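Local coordinates for protein ornithine carbamoyltransferase (Giardia intestinalis, PDB 3GRF) that probably transfers the carbamoyl group of carbamoyl phosphate to ornithine to give citrulline, at residues K148-E154 with K275-F279; C232-V238 with V269-S274; T12-P18 with R180-L185. All blocks are in the same frame, centred on the assembly; numbering follows the deposited sequence.

Contact 1 (K148-E154 with K275-F279); sequences KFTAAGE and KRSIF
F149, in the last turn of helix 135-151, packs against R276, in the loop just before strand 278-281, and I278, the strand's first residue. That strand is an outermost one of the five-stranded parallel sheet in the ornithine-binding domain, which belongs to the Rossmann-like clan. The contact sets the C-terminal end of helix 135-151 beside the edge strand of this sheet. The apolar part is the tight one. F149 CE2 lies 3.6 Å from R276 CG, and the backbone O of R276 is equally near that ring carbon. The F149 and I278 side chains come from opposite directions, and F149 CE1 meets I278 CD1 at 4.0 Å. I278 reaches the ring with its CG1 branch set between the backbone N and the carbonyl carbon (chi1 67°). The same CD1 also touches K148 CB at 4.1 Å. Beyond CB the lysine chain turns away, and its NZ forms a salt bridge with D305. V237 and I162 add to the apolar surroundings of F149.

The looser, partly exposed side is polar. After the helix, G153 is the first residue to leave helical backbone angles, and its positive phi belongs to a Schellman motif, with E154 N bonded to F149 O at 2.8 Å. This turn brings E154 over to R276. The arginine chain is bent at chi2 and chi3, which carries its guanidinium back to the glutamate. The two form a salt bridge, but the R276 NE to E154 OE2 hydrogen bond is weak and far from straight (121° at the hydrogen). The carboxylate and guanidinium planes are 62° apart, so they do not pair flat. R276 NH2 lies 2.9 Å from E154 O, which sits at the guanidinium edge, near its plane.

Contact 2 (C232-V238 with V269-S274); sequences CEGVDVV and VMAVTS
V269, in helix 267-270, puts its CG1 4.0 Å from C232 SG. M270 starts off away from the other segment, but its chain bends at chi2 and chi3 and returns the sulfur. M270 SD then lies 3.8 Å from V238 CB, the two side chains sliding past each other in opposite directions. M270 begins a type I turn that ends at T273. Its O accepts both T273 N and T273 OG1, the hydroxyl on a lone pair in the carbonyl plane; OG1 is further bonded to S277.

At V272 the backbone takes over. V272 O receives G234 N at 2.9 Å in a nearly straight bond (171°), and E233 CA adds a CA-H...O contact to the same oxygen. G234 belongs to a type II turn from C232 to V235, where its positive phi suits glycine. Both turns lie in the Rossmann-like domain, each just ahead of one of the neighbouring parallel strands 237-240 and 278-281.

The T273 methyl, CG2, anti to the carbonyl carbon, lies 3.5 Å from V238 CG2, also packs on V235 CG2 and comes close to C232 O. S274 carries the other backbone bond, its N reaching V235 O at 2.9 Å and 173°. S274 OG donates to D236 OD2 at 3.0 Å, meeting the anti side of the carboxylate 21° out of its plane. The same OD2 forms a salt bridge with R276 NH1, while D236 OD1 accepts the backbone N of K163.

Contact 3 (T12-P18 with R180-L185); sequences TISALCP and RGCALL
I13 and S14, in the short 3-10 turn 13-15, lie over the R180-G181 end of the helical segment 180-185. The loop then runs on to P18, whose CA comes within 5.0 Å of L184 CA. P18 begins helix 18-33, with C17 at its N-cap. No hydrogen bond crosses between the segments, so side-chain packing makes the contact.

R180 is extended from CG to NE and runs alongside the 3-10 turn. T12 lies over one face of its guanidinium, with T12 CB 3.6 Å from R180 NH1. S14 OG sits 3.7 Å from R180 CD. The charge of R180 is met by D177 and E208, and E208 also bonds S14 OG. I13 CG2 fits against the backbone at G181, 3.7 Å from G181 N. L184 fills the bend of the loop: its CD2 reaches I13 O and L16 O, both at 3.5 Å, and its CD1 faces P18 CG. P18 CB rests 3.4 Å from L184 O.

L184 and L185 also touch L21 of helix 18-33. The contact thus joins the carbamoyl phosphate and ornithine domains, the two-domain architecture of the transcarbamoylase family.

Contacts 1 and 2 are neighbours, with centres 12 Å apart. They meet through the sheet: I278 N lies 2.9 Å from D236 O and I278 O lies 3.0 Å from V238 N, both probable hydrogen bonds, where strand 278-281 meets the start of strand 237-240. F149 of contact 1 packs on D236 O. Along the chain, contact 2 is nested inside contact 1. Contact 3 touches neither, its centre 22 Å from that of contact 1 and 23 Å from that of contact 2. It joins a segment of each family domain; contact 2 stays within the ornithine-binding domain, and contact 1 sets the end of helix 135-151 against that domain's sheet.

Contact 1 (K148-E154 with K275-F279)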
ATOM      1  N   LYS A 148     -30.779  -5.598  -9.711  1.00 28.50           N
ATOM      2  CA  LYS A 148     -31.701  -6.637  -9.254  1.00 32.54           C
ATOM      3  C   LYS A 148     -33.060  -6.609  -9.958  1.00 42.75           C
ATOM      4  O   LYS A 148     -33.476  -7.619 -10.520  1.00 43.68           O
ATOM      5  CB  LYS A 148     -31.892  -6.588  -7.722  1.00 34.58           C
ATOM      6  CG  LYS A 148     -30.640  -6.935  -6.990  1.00 26.35           C
ATOM      7  CD  LYS A 148     -30.200  -8.378  -7.299  1.00 31.68           C
ATOM      8  CE  LYS A 148     -28.681  -8.548  -7.097  1.00 34.15           C
ATOM      9  NZ  LYS A 148     -28.202  -9.926  -7.445  1.00 34.44           N
ATOM     10  N   PHE A 149     -33.734  -5.456  -9.935  1.00 38.00           N
ATOM     11  CA  PHE A 149     -35.070  -5.341 -10.512  1.00 33.88           C
ATOM     12  C   PHE A 149     -35.092  -5.499 -12.028  1.00 34.11           C
ATOM     13  O   PHE A 149     -36.029  -6.060 -12.568  1.00 38.68           O
ATOM     14  CB  PHE A 149     -35.724  -4.049 -10.044  1.00 31.65           C
ATOM     15  CG  PHE A 149     -36.185  -4.119  -8.613  1.00 34.97           C
ATOM     16  CD1 PHE A 149     -35.576  -3.357  -7.639  1.00 33.72           C
ATOM     17  CD2 PHE A 149     -37.210  -4.985  -8.241  1.00 37.20           C
ATOM     18  CE1 PHE A 149     -36.009  -3.419  -6.293  1.00 40.34           C
ATOM     19  CE2 PHE A 149     -37.647  -5.061  -6.914  1.00 43.87           C
ATOM     20  CZ  PHE A 149     -37.048  -4.268  -5.925  1.00 32.94           C
ATOM     21  N   THR A 150     -34.036  -5.056 -12.704  1.00 32.57           N
ATOM     22  CA  THR A 150     -33.922  -5.218 -14.163  1.00 35.08           C
ATOM     23  C   THR A 150     -33.844  -6.691 -14.582  1.00 37.28           C
ATOM     24  O   THR A 150     -34.391  -7.071 -15.624  1.00 41.11           O
ATOM     25  CB  THR A 150     -32.719  -4.443 -14.730  1.00 38.09           C
ATOM     26  OG1 THR A 150     -32.995  -3.046 -14.670  1.00 42.20           O
ATOM     27  CG2 THR A 150     -32.429  -4.810 -16.165  1.00 39.98           C
ATOM     28  N   ALA A 151     -33.174  -7.514 -13.780  1.00 39.80           N
ATOM     29  CA  ALA A 151     -32.987  -8.924 -14.126  1.00 48.21           C
ATOM     30  C   ALA A 151     -34.263  -9.750 -13.904  1.00 49.58           C
ATOM     31  O   ALA A 151     -34.558 -10.692 -14.655  1.00 49.71           O
ATOM     32  CB  ALA A 151     -31.804  -9.507 -13.350  1.00 46.11           C
ATOM     33  N   ALA A 152     -35.002  -9.367 -12.867  1.00 52.83           N
ATOM     34  CA  ALA A 152     -36.369  -9.814 -12.593  1.00 48.11           C
ATOM     35  C   ALA A 152     -37.463  -9.228 -13.508  1.00 48.34           C
ATOM     36  O   ALA A 152     -38.627  -9.584 -13.355  1.00 46.15           O
ATOM     37  CB  ALA A 152     -36.708  -9.494 -11.138  1.00 49.51           C
ATOM     38  N   GLY A 153     -37.096  -8.343 -14.435  1.00 45.02           N
ATOM     39  CA  GLY A 153     -38.051  -7.699 -15.331  1.00 43.82           C
ATOM     40  C   GLY A 153     -39.044  -6.766 -14.645  1.00 46.03           C
ATOM     41  O   GLY A 153     -40.142  -6.535 -15.157  1.00 48.63           O
ATOM     42  N   GLU A 154     -38.652  -6.228 -13.494  1.00 47.07           N
ATOM     43  CA  GLU A 154     -39.469  -5.314 -12.692  1.00 40.13           C
ATOM     44  C   GLU A 154     -39.048  -3.834 -12.802  1.00 40.84           C
ATOM     45  O   GLU A 154     -39.381  -3.007 -11.919  1.00 35.69           O
ATOM     46  CB  GLU A 154     -39.387  -5.734 -11.233  1.00 44.67           C
ATOM     47  CG  GLU A 154     -39.868  -7.140 -10.949  1.00 45.06           C
ATOM     48  CD  GLU A 154     -41.387  -7.246 -10.846  1.00 47.30           C
ATOM     49  OE1 GLU A 154     -41.894  -8.367 -10.594  1.00 38.50           O
ATOM     50  OE2 GLU A 154     -42.074  -6.212 -11.014  1.00 43.20           O
ATOM     51  N   LYS A 275     -44.241  -8.647  -3.222  1.00 39.34           N
ATOM     52  CA  LYS A 275     -43.774  -9.973  -3.524  1.00 41.44           C
ATOM     53  C   LYS A 275     -42.387  -9.933  -4.176  1.00 37.81           C
ATOM     54  O   LYS A 275     -41.600 -10.875  -4.015  1.00 36.86           O
ATOM     55  CB  LYS A 275     -44.797 -10.712  -4.399  1.00 53.59           C
ATOM     56  CG  LYS A 275     -45.211 -12.082  -3.862  1.00 57.56           C
ATOM     57  CD  LYS A 275     -46.401 -11.996  -2.888  1.00 68.87           C
ATOM     58  CE  LYS A 275     -47.067 -13.369  -2.701  1.00 73.40           C
ATOM     59  NZ  LYS A 275     -47.985 -13.729  -3.844  1.00 78.80           N
ATOM     60  N   ARG A 276     -42.100  -8.854  -4.912  1.00 39.48           N
ATOM     61  CA  ARG A 276     -40.786  -8.629  -5.562  1.00 30.64           C
ATOM     62  C   ARG A 276     -39.697  -8.068  -4.606  1.00 32.77           C
ATOM     63  O   ARG A 276     -38.544  -7.912  -4.990  1.00 23.92           O
ATOM     64  CB  ARG A 276     -40.968  -7.672  -6.756  1.00 42.33           C
ATOM     65  CG  ARG A 276     -40.976  -6.205  -6.346  1.00 38.08           C
ATOM     66  CD  ARG A 276     -42.039  -5.349  -6.994  1.00 38.24           C
ATOM     67  NE  ARG A 276     -41.653  -4.848  -8.294  1.00 41.16           N
ATOM     68  CZ  ARG A 276     -41.895  -3.622  -8.776  1.00 39.62           C
ATOM     69  NH1 ARG A 276     -42.509  -2.669  -8.079  1.00 39.04           N
ATOM     70  NH2 ARG A 276     -41.481  -3.336  -9.992  1.00 43.35           N
ATOM     71  N   SER A 277     -40.057  -7.739  -3.356  1.00 30.31           N
ATOM     72  CA  SER A 277     -39.155  -6.956  -2.508  1.00 24.57           C
ATOM     73  C   SER A 277     -37.775  -7.559  -2.386  1.00 31.75           C
ATOM     74  O   SER A 277     -37.557  -8.764  -2.622  1.00 34.66           O
ATOM     75  CB  SER A 277     -39.755  -6.697  -1.117  1.00 26.19           C
ATOM     76  OG  SER A 277     -40.012  -7.910  -0.440  1.00 33.11           O
ATOM     77  N   ILE A 278     -36.814  -6.705  -2.063  1.00 25.24           N
ATOM     78  CA  ILE A 278     -35.492  -7.190  -1.754  1.00 24.78           C
ATOM     79  C   ILE A 278     -35.110  -6.557  -0.424  1.00 27.71           C
ATOM     80  O   ILE A 278     -35.696  -5.563  -0.038  1.00 27.68           O
ATOM     81  CB  ILE A 278     -34.455  -6.918  -2.883  1.00 27.78           C
ATOM     82  CG1 ILE A 278     -34.169  -5.430  -3.044  1.00 31.32           C
ATOM     83  CG2 ILE A 278     -34.891  -7.560  -4.245  1.00 22.67           C
ATOM     84  CD1 ILE A 278     -33.092  -5.126  -4.113  1.00 31.09           C
ATOM     85  N   PHE A 279     -34.142  -7.145   0.254  1.00 28.90           N
ATOM     86  CA  PHE A 279     -33.633  -6.641   1.536  1.00 21.90           C
ATOM     87  C   PHE A 279     -32.127  -6.227   1.344  1.00 30.34           C
ATOM     88  O   PHE A 279     -31.343  -6.959   0.716  1.00 24.23           O
ATOM     89  CB  PHE A 279     -33.775  -7.716   2.629  1.00 25.53           C
ATOM     90  CG  PHE A 279     -33.019  -7.388   3.837  1.00 25.90           C
ATOM     91  CD1 PHE A 279     -33.567  -6.487   4.771  1.00 19.01           C
ATOM     92  CD2 PHE A 279     -31.730  -7.881   4.018  1.00 29.64           C
ATOM     93  CE1 PHE A 279     -32.812  -6.094   5.898  1.00 33.63           C
ATOM     94  CE2 PHE A 279     -30.960  -7.506   5.156  1.00 33.48           C
ATOM     95  CZ  PHE A 279     -31.496  -6.610   6.075  1.00 27.97           C
TER

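Contact 2 (C232-V238 with V269-S274)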
ATOM      1  N   CYS A 232     -43.353  -0.203   5.975  1.00 26.11           N
ATOM      2  CA  CYS A 232     -42.867  -1.175   4.996  1.00 31.25           C
ATOM      3  C   CYS A 232     -43.985  -1.845   4.167  1.00 27.12           C
ATOM      4  O   CYS A 232     -43.706  -2.641   3.257  1.00 32.89           O
ATOM      5  CB  CYS A 232     -41.998  -2.254   5.666  1.00 32.29           C
ATOM      6  SG  CYS A 232     -40.426  -1.642   6.276  1.00 32.28           S
ATOM      7  N   GLU A 233     -45.236  -1.539   4.476  1.00 27.12           N
ATOM      8  CA  GLU A 233     -46.355  -2.195   3.799  1.00 34.87           C
ATOM      9  C   GLU A 233     -46.285  -1.795   2.355  1.00 27.08           C
ATOM     10  O   GLU A 233     -46.322  -0.589   2.041  1.00 26.98           O
ATOM     11  CB  GLU A 233     -47.671  -1.705   4.350  1.00 44.63           C
ATOM     12  CG  GLU A 233     -48.578  -2.776   4.870  1.00 52.46           C
ATOM     13  CD  GLU A 233     -49.812  -2.154   5.474  1.00 64.83           C
ATOM     14  OE1 GLU A 233     -49.697  -1.537   6.569  1.00 60.19           O
ATOM     15  OE2 GLU A 233     -50.886  -2.249   4.829  1.00 70.27           O
ATOM     16  N   GLY A 234     -46.173  -2.795   1.492  1.00 33.23           N
ATOM     17  CA  GLY A 234     -46.132  -2.571   0.052  1.00 30.41           C
ATOM     18  C   GLY A 234     -44.770  -2.243  -0.548  1.00 39.99           C
ATOM     19  O   GLY A 234     -44.640  -2.129  -1.767  1.00 41.17           O
ATOM     20  N   VAL A 235     -43.742  -2.069   0.278  1.00 34.85           N
ATOM     21  CA  VAL A 235     -42.487  -1.493  -0.226  1.00 36.01           C
ATOM     22  C   VAL A 235     -41.691  -2.529  -1.037  1.00 37.13           C
ATOM     23  O   VAL A 235     -41.903  -3.731  -0.889  1.00 35.97           O
ATOM     24  CB  VAL A 235     -41.621  -0.807   0.888  1.00 40.58           C
ATOM     25  CG1 VAL A 235     -42.400   0.316   1.598  1.00 44.51           C
ATOM     26  CG2 VAL A 235     -41.114  -1.825   1.883  1.00 40.67           C
ATOM     27  N   ASP A 236     -40.802  -2.068  -1.908  1.00 33.12           N
ATOM     28  CA  ASP A 236     -40.053  -2.970  -2.796  1.00 31.87           C
ATOM     29  C   ASP A 236     -38.623  -3.220  -2.316  1.00 32.24           C
ATOM     30  O   ASP A 236     -37.953  -4.139  -2.780  1.00 29.29           O
ATOM     31  CB  ASP A 236     -40.028  -2.412  -4.217  1.00 36.71           C
ATOM     32  CG  ASP A 236     -41.409  -2.173  -4.773  1.00 47.29           C
ATOM     33  OD1 ASP A 236     -41.747  -1.000  -5.026  1.00 44.28           O
ATOM     34  OD2 ASP A 236     -42.149  -3.158  -4.963  1.00 39.29           O
ATOM     35  N   VAL A 237     -38.143  -2.373  -1.403  1.00 27.05           N
ATOM     36  CA  VAL A 237     -36.786  -2.470  -0.861  1.00 35.89           C
ATOM     37  C   VAL A 237     -36.939  -2.176   0.614  1.00 24.65           C
ATOM     38  O   VAL A 237     -37.590  -1.189   0.975  1.00 29.89           O
ATOM     39  CB  VAL A 237     -35.794  -1.416  -1.421  1.00 32.84           C
ATOM     40  CG1 VAL A 237     -34.366  -1.627  -0.782  1.00 24.69           C
ATOM     41  CG2 VAL A 237     -35.740  -1.486  -2.946  1.00 24.84           C
ATOM     42  N   VAL A 238     -36.342  -3.032   1.441  1.00 27.34           N
ATOM     43  CA  VAL A 238     -36.219  -2.734   2.856  1.00 26.68           C
ATOM     44  C   VAL A 238     -34.751  -2.694   3.265  1.00 30.25           C
ATOM     45  O   VAL A 238     -34.022  -3.681   3.158  1.00 31.02           O
ATOM     46  CB  VAL A 238     -36.941  -3.764   3.722  1.00 30.75           C
ATOM     47  CG1 VAL A 238     -36.781  -3.402   5.237  1.00 28.77           C
ATOM     48  CG2 VAL A 238     -38.423  -3.860   3.329  1.00 26.89           C
ATOM     49  N   VAL A 269     -41.978  -8.139   9.400  1.00 31.93           N
ATOM     50  CA  VAL A 269     -41.721  -6.904   8.667  1.00 33.33           C
ATOM     51  C   VAL A 269     -41.648  -7.230   7.168  1.00 30.44           C
ATOM     52  O   VAL A 269     -42.344  -6.607   6.377  1.00 34.24           O
ATOM     53  CB  VAL A 269     -40.448  -6.126   9.202  1.00 32.18           C
ATOM     54  CG1 VAL A 269     -39.990  -5.070   8.220  1.00 32.03           C
ATOM     55  CG2 VAL A 269     -40.744  -5.429  10.532  1.00 25.12           C
ATOM     56  N   MET A 270     -40.820  -8.207   6.779  1.00 33.74           N
ATOM     57  CA  MET A 270     -40.663  -8.569   5.362  1.00 32.31           C
ATOM     58  C   MET A 270     -41.947  -9.140   4.720  1.00 39.02           C
ATOM     59  O   MET A 270     -42.198  -8.928   3.517  1.00 36.15           O
ATOM     60  CB  MET A 270     -39.473  -9.520   5.147  1.00 29.07           C
ATOM     61  CG  MET A 270     -38.116  -8.912   5.515  1.00 31.85           C
ATOM     62  SD  MET A 270     -37.671  -7.436   4.527  1.00 32.81           S
ATOM     63  CE  MET A 270     -37.176  -8.269   2.950  1.00 35.61           C
ATOM     64  N   ALA A 271     -42.754  -9.831   5.535  1.00 32.82           N
ATOM     65  CA  ALA A 271     -44.073 -10.337   5.118  1.00 44.39           C
ATOM     66  C   ALA A 271     -45.082  -9.272   4.704  1.00 37.82           C
ATOM     67  O   ALA A 271     -46.086  -9.592   4.094  1.00 38.76           O
ATOM     68  CB  ALA A 271     -44.679 -11.277   6.195  1.00 41.25           C
ATOM     69  N   VAL A 272     -44.813  -7.990   5.021  1.00 35.89           N
ATOM     70  CA  VAL A 272     -45.770  -6.971   4.597  1.00 38.30           C
ATOM     71  C   VAL A 272     -45.352  -6.251   3.327  1.00 34.45           C
ATOM     72  O   VAL A 272     -46.083  -5.432   2.785  1.00 37.88           O
ATOM     73  CB  VAL A 272     -46.081  -5.947   5.708  1.00 41.18           C
ATOM     74  CG1 VAL A 272     -46.666  -6.647   6.930  1.00 43.32           C
ATOM     75  CG2 VAL A 272     -44.841  -5.163   6.102  1.00 32.71           C
ATOM     76  N   THR A 273     -44.146  -6.570   2.826  1.00 32.21           N
ATOM     77  CA  THR A 273     -43.623  -5.892   1.639  1.00 40.93           C
ATOM     78  C   THR A 273     -44.147  -6.516   0.338  1.00 39.64           C
ATOM     79  O   THR A 273     -44.914  -7.485   0.362  1.00 40.54           O
ATOM     80  CB  THR A 273     -42.111  -5.836   1.671  1.00 30.96           C
ATOM     81  OG1 THR A 273     -41.573  -7.142   1.442  1.00 28.98           O
ATOM     82  CG2 THR A 273     -41.640  -5.303   3.008  1.00 24.21           C
ATOM     83  N   SER A 274     -43.761  -5.963  -0.800  1.00 39.37           N
ATOM     84  CA  SER A 274     -44.191  -6.510  -2.078  1.00 41.55           C
ATOM     85  C   SER A 274     -43.643  -7.916  -2.290  1.00 42.91           C
ATOM     86  O   SER A 274     -42.687  -8.322  -1.617  1.00 39.10           O
ATOM     87  CB  SER A 274     -43.750  -5.581  -3.214  1.00 39.30           C
ATOM     88  OG  SER A 274     -42.420  -5.852  -3.622  1.00 41.51           O
TER

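Contact 3 (T12-P18 with R180-L185)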
ATOM      1  N   THR A  12     -21.697  14.580  -0.516  1.00 24.89           N
ATOM      2  CA  THR A  12     -22.961  13.886  -0.341  1.00 28.24           C
ATOM      3  C   THR A  12     -23.416  13.534  -1.737  1.00 30.15           C
ATOM      4  O   THR A  12     -22.810  13.988  -2.714  1.00 28.95           O
ATOM      5  CB  THR A  12     -24.034  14.737   0.464  1.00 36.98           C
ATOM      6  OG1 THR A  12     -24.527  15.836  -0.298  1.00 32.23           O
ATOM      7  CG2 THR A  12     -23.446  15.301   1.724  1.00 25.68           C
ATOM      8  N   ILE A  13     -24.461  12.723  -1.849  1.00 27.74           N
ATOM      9  CA  ILE A  13     -24.834  12.250  -3.183  1.00 31.63           C
ATOM     10  C   ILE A  13     -25.554  13.324  -3.988  1.00 31.03           C
ATOM     11  O   ILE A  13     -25.544  13.278  -5.228  1.00 37.27           O
ATOM     12  CB  ILE A  13     -25.589  10.892  -3.150  1.00 29.11           C
ATOM     13  CG1 ILE A  13     -25.436  10.191  -4.497  1.00 33.17           C
ATOM     14  CG2 ILE A  13     -27.079  11.075  -2.762  1.00 30.84           C
ATOM     15  CD1 ILE A  13     -24.030   9.734  -4.804  1.00 29.75           C
ATOM     16  N   SER A  14     -26.130  14.290  -3.331  1.00 29.40           N
ATOM     17  CA  SER A  14     -26.812  15.464  -3.859  1.00 31.52           C
ATOM     18  C   SER A  14     -25.801  16.516  -4.385  1.00 30.41           C
ATOM     19  O   SER A  14     -26.191  17.649  -4.682  1.00 33.16           O
ATOM     20  CB  SER A  14     -27.733  16.052  -2.798  1.00 37.79           C
ATOM     21  OG  SER A  14     -26.980  16.636  -1.745  1.00 37.16           O
ATOM     22  N   ALA A  15     -24.523  16.134  -4.436  1.00 28.14           N
ATOM     23  CA  ALA A  15     -23.493  16.893  -5.136  1.00 24.34           C
ATOM     24  C   ALA A  15     -23.754  16.643  -6.633  1.00 29.17           C
ATOM     25  O   ALA A  15     -23.257  17.372  -7.481  1.00 36.51           O
ATOM     26  CB  ALA A  15     -22.050  16.370  -4.737  1.00 25.40           C
ATOM     27  N   LEU A  16     -24.524  15.594  -6.927  1.00 24.98           N
ATOM     28  CA  LEU A  16     -24.878  15.218  -8.301  1.00 31.48           C
ATOM     29  C   LEU A  16     -26.309  15.634  -8.644  1.00 34.77           C
ATOM     30  O   LEU A  16     -27.217  15.571  -7.798  1.00 30.62           O
ATOM     31  CB  LEU A  16     -24.774  13.700  -8.470  1.00 32.00           C
ATOM     32  CG  LEU A  16     -23.462  12.959  -8.208  1.00 35.32           C
ATOM     33  CD1 LEU A  16     -23.662  11.459  -8.330  1.00 26.15           C
ATOM     34  CD2 LEU A  16     -22.420  13.396  -9.214  1.00 31.27           C
ATOM     35  N   CYS A  17     -26.538  16.009  -9.897  1.00 24.52           N
ATOM     36  CA  CYS A  17     -27.894  16.243 -10.349  1.00 31.04           C
ATOM     37  C   CYS A  17     -28.375  14.876 -10.658  1.00 36.02           C
ATOM     38  O   CYS A  17     -27.562  13.947 -10.675  1.00 30.56           O
ATOM     39  CB  CYS A  17     -27.902  17.128 -11.591  1.00 41.97           C
ATOM     40  SG  CYS A  17     -27.446  16.222 -13.031  1.00 52.25           S
ATOM     41  N   PRO A  18     -29.697  14.725 -10.873  1.00 36.61           N
ATOM     42  CA  PRO A  18     -30.346  13.448 -11.059  1.00 25.99           C
ATOM     43  C   PRO A  18     -29.805  12.664 -12.256  1.00 35.59           C
ATOM     44  O   PRO A  18     -29.721  11.442 -12.199  1.00 30.15           O
ATOM     45  CB  PRO A  18     -31.810  13.844 -11.336  1.00 32.79           C
ATOM     46  CG  PRO A  18     -31.988  15.143 -10.748  1.00 28.71           C
ATOM     47  CD  PRO A  18     -30.671  15.834 -10.897  1.00 43.17           C
ATOM     48  N   ARG A 180     -31.562  11.406   0.181  1.00 30.00           N
ATOM     49  CA  ARG A 180     -31.099  12.233  -0.961  1.00 25.36           C
ATOM     50  C   ARG A 180     -31.105  11.472  -2.297  1.00 30.32           C
ATOM     51  O   ARG A 180     -31.473  12.050  -3.322  1.00 27.38           O
ATOM     52  CB  ARG A 180     -29.703  12.836  -0.717  1.00 30.78           C
ATOM     53  CG  ARG A 180     -29.570  13.887   0.441  1.00 27.47           C
ATOM     54  CD  ARG A 180     -28.087  14.129   0.777  1.00 28.74           C
ATOM     55  NE  ARG A 180     -27.879  14.754   2.120  1.00 32.37           N
ATOM     56  CZ  ARG A 180     -27.021  14.318   3.047  1.00 34.19           C
ATOM     57  NH1 ARG A 180     -26.293  13.234   2.834  1.00 28.67           N
ATOM     58  NH2 ARG A 180     -26.903  14.946   4.217  1.00 27.89           N
ATOM     59  N   GLY A 181     -30.630  10.215  -2.310  1.00 25.45           N
ATOM     60  CA  GLY A 181     -30.602   9.422  -3.557  1.00 29.05           C
ATOM     61  C   GLY A 181     -32.018   9.222  -4.085  1.00 30.80           C
ATOM     62  O   GLY A 181     -32.282   9.422  -5.263  1.00 31.37           O
ATOM     63  N   CYS A 182     -32.934   8.849  -3.194  1.00 17.79           N
ATOM     64  CA  CYS A 182     -34.333   8.652  -3.521  1.00 27.74           C
ATOM     65  C   CYS A 182     -34.916   9.958  -4.070  1.00 29.74           C
ATOM     66  O   CYS A 182     -35.583   9.953  -5.070  1.00 29.85           O
ATOM     67  CB  CYS A 182     -35.148   8.299  -2.272  1.00 29.00           C
ATOM     68  SG  CYS A 182     -35.090   6.650  -1.627  1.00 34.90           S
ATOM     69  N   ALA A 183     -34.739  11.064  -3.367  1.00 28.51           N
ATOM     70  CA  ALA A 183     -35.289  12.333  -3.836  1.00 27.51           C
ATOM     71  C   ALA A 183     -34.831  12.627  -5.262  1.00 29.90           C
ATOM     72  O   ALA A 183     -35.623  13.060  -6.082  1.00 24.83           O
ATOM     73  CB  ALA A 183     -34.828  13.413  -2.952  1.00 26.96           C
ATOM     74  N   LEU A 184     -33.525  12.433  -5.494  1.00 28.20           N
ATOM     75  CA  LEU A 184     -32.810  12.669  -6.758  1.00 28.93           C
ATOM     76  C   LEU A 184     -33.396  11.794  -7.866  1.00 35.30           C
ATOM     77  O   LEU A 184     -33.595  12.245  -8.988  1.00 23.21           O
ATOM     78  CB  LEU A 184     -31.292  12.325  -6.574  1.00 36.13           C
ATOM     79  CG  LEU A 184     -30.181  13.342  -6.898  1.00 41.75           C
ATOM     80  CD1 LEU A 184     -30.690  14.773  -6.808  1.00 34.48           C
ATOM     81  CD2 LEU A 184     -28.996  13.150  -5.964  1.00 40.38           C
ATOM     82  N   LEU A 185     -33.663  10.529  -7.489  1.00 24.15           N
ATOM     83  CA  LEU A 185     -34.149   9.531  -8.442  1.00 34.25           C
ATOM     84  C   LEU A 185     -35.683   9.461  -8.553  1.00 36.02           C
ATOM     85  O   LEU A 185     -36.203   8.806  -9.448  1.00 37.17           O
ATOM     86  CB  LEU A 185     -33.518   8.135  -8.158  1.00 26.95           C
ATOM     87  CG  LEU A 185     -31.999   8.062  -8.436  1.00 29.73           C
ATOM     88  CD1 LEU A 185     -31.460   6.785  -7.829  1.00 25.65           C
ATOM     89  CD2 LEU A 185     -31.642   8.045  -9.986  1.00 27.87           C
TER